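Side-chain contact in ribonucleoside-diphosphate reductase subunit beta (Streptococcus sanguinis, PDB 4N83), which forms the dimanganese-carrying subunit of a class Ib ribonucleotide reductase, which probably supplies deoxyribonucleotides for DNA synthesis: residues A84-V89 with G199-L204. Numbering follows the deposited sequence.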
# COMPACT_ATOMS: atom_id res chain seq x y z
N ALA A 84 -10.44 -9.92 -6.53
CA ALA A 84 -9.22 -9.22 -6.93
C ALA A 84 -9.15 -7.82 -6.33
O ALA A 84 -8.07 -7.33 -5.98
CB ALA A 84 -9.12 -9.15 -8.45
N HIS A 85 -10.32 -7.19 -6.20
CA HIS A 85 -10.43 -5.81 -5.71
C HIS A 85 -10.09 -5.74 -4.22
O HIS A 85 -9.54 -4.74 -3.76
CB HIS A 85 -11.84 -5.28 -5.95
CG HIS A 85 -12.42 -5.66 -7.28
ND1 HIS A 85 -13.30 -6.71 -7.43
CD2 HIS A 85 -12.21 -5.16 -8.52
CE1 HIS A 85 -13.63 -6.82 -8.70
NE2 HIS A 85 -12.98 -5.90 -9.38
N GLU A 86 -10.42 -6.80 -3.49
CA GLU A 86 -10.09 -6.91 -2.07
C GLU A 86 -8.58 -6.82 -1.83
O GLU A 86 -8.14 -6.20 -0.86
CB GLU A 86 -10.64 -8.22 -1.50
CG GLU A 86 -10.40 -8.42 -0.01
CD GLU A 86 -11.10 -9.64 0.55
OE1 GLU A 86 -11.77 -10.36 -0.23
OE2 GLU A 86 -10.98 -9.89 1.77
N GLU A 87 -7.79 -7.44 -2.71
CA GLU A 87 -6.34 -7.38 -2.60
C GLU A 87 -5.85 -5.95 -2.81
O GLU A 87 -4.94 -5.50 -2.11
CB GLU A 87 -5.67 -8.33 -3.61
CG GLU A 87 -4.17 -8.50 -3.39
CD GLU A 87 -3.60 -9.79 -3.97
OE1 GLU A 87 -4.37 -10.61 -4.50
OE2 GLU A 87 -2.37 -9.98 -3.88
N ALA A 88 -6.45 -5.24 -3.76
CA ALA A 88 -6.15 -3.83 -3.98
C ALA A 88 -6.48 -3.00 -2.74
O ALA A 88 -5.68 -2.16 -2.32
CB ALA A 88 -6.91 -3.30 -5.20
N VAL A 89 -7.66 -3.23 -2.16
CA VAL A 89 -8.05 -2.55 -0.93
C VAL A 89 -7.02 -2.80 0.17
O VAL A 89 -6.66 -1.88 0.90
CB VAL A 89 -9.45 -2.99 -0.44
CG1 VAL A 89 -9.79 -2.33 0.89
CG2 VAL A 89 -10.52 -2.65 -1.47
N GLY A 199 -14.04 -7.08 9.21
CA GLY A 199 -15.14 -7.73 9.92
C GLY A 199 -16.29 -8.17 9.03
O GLY A 199 -17.01 -9.12 9.37
N TYR A 200 -16.48 -7.49 7.91
CA TYR A 200 -17.52 -7.87 6.94
C TYR A 200 -17.13 -9.12 6.17
O TYR A 200 -17.93 -10.05 6.04
CB TYR A 200 -17.80 -6.73 5.96
CG TYR A 200 -18.52 -7.19 4.71
CD1 TYR A 200 -19.81 -7.70 4.77
CD2 TYR A 200 -17.89 -7.14 3.47
CE1 TYR A 200 -20.46 -8.13 3.64
CE2 TYR A 200 -18.54 -7.57 2.32
CZ TYR A 200 -19.82 -8.07 2.41
OH TYR A 200 -20.47 -8.50 1.28
N LYS A 201 -15.90 -9.14 5.66
CA LYS A 201 -15.37 -10.30 4.93
C LYS A 201 -15.26 -11.53 5.83
O LYS A 201 -15.27 -12.66 5.34
CB LYS A 201 -14.00 -9.97 4.31
CG LYS A 201 -14.07 -9.04 3.11
CD LYS A 201 -14.54 -9.77 1.86
CE LYS A 201 -14.76 -8.82 0.69
NZ LYS A 201 -15.35 -9.51 -0.49
N PHE A 202 -15.13 -11.30 7.13
CA PHE A 202 -15.17 -12.37 8.13
C PHE A 202 -16.55 -13.03 8.17
O PHE A 202 -16.66 -14.26 8.18
CB PHE A 202 -14.80 -11.80 9.51
CG PHE A 202 -15.00 -12.76 10.65
CD1 PHE A 202 -14.02 -13.70 10.96
CD2 PHE A 202 -16.15 -12.72 11.41
CE1 PHE A 202 -14.20 -14.58 12.01
CE2 PHE A 202 -16.34 -13.60 12.46
CZ PHE A 202 -15.36 -14.54 12.76
N GLN A 203 -17.61 -12.22 8.18
CA GLN A 203 -18.99 -12.71 8.24
C GLN A 203 -19.42 -13.49 6.99
O GLN A 203 -20.34 -14.30 7.06
CB GLN A 203 -19.97 -11.56 8.49
CG GLN A 203 -19.85 -10.94 9.87
CD GLN A 203 -20.61 -9.63 9.99
OE1 GLN A 203 -21.73 -9.51 9.50
NE2 GLN A 203 -20.00 -8.65 10.65
N LEU A 204 -18.77 -13.22 5.86
CA LEU A 204 -19.02 -13.98 4.63
C LEU A 204 -18.51 -15.41 4.78
O LEU A 204 -19.23 -16.36 4.49
CB LEU A 204 -18.38 -13.30 3.41
CG LEU A 204 -19.31 -12.44 2.55
CD1 LEU A 204 -20.08 -11.42 3.38
CD2 LEU A 204 -18.51 -11.74 1.46
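Glu86 and Lys201 are where helices 84-111 and 178-206 meet here, with the backbones well apart at 9.4 Å between the CA of Glu86 and the CA of Lys201. Both side chains set out toward the opposite helix and run side by side, heading opposite ways. Glu86 is stretched out: CG stands anti to the backbone N (chi1 -178°) and the chain stays extended beyond it, which carries the carboxylate across to the lysine's methylenes. There OE2 of Glu86 lies 3.5 Å from CG of Lys201, while its OE1 sits by CD and CE of the lysine, 3.5 Å from CE. Lys201 bends at chi2 (-77°), and its chain runs alongside the carboxylate rather than pointing its amine at it. The ion pair is accordingly long, 3.7 Å from OE1 of Glu86 to NZ of Lys201. Each charged end has a stronger partner elsewhere: OE1 accepts a hydrogen bond from the backbone N of Arg82, and NZ makes a salt bridge to Asp15. The buried carboxylate is thus tied to the loop leading into its own helix, and the amine to the N-terminal part of the chain. Tyr197 also packs on Glu86. A bound manganese ion is about 12 Å from the Glu86 side chain, so the pair lies outside the metal site. It links the N-terminal start of helix 84-111, which carries Glu97 and His100, to the C-terminal end of helix 178-206, which carries Glu191 and His194, in the ferritin-like helical bundle.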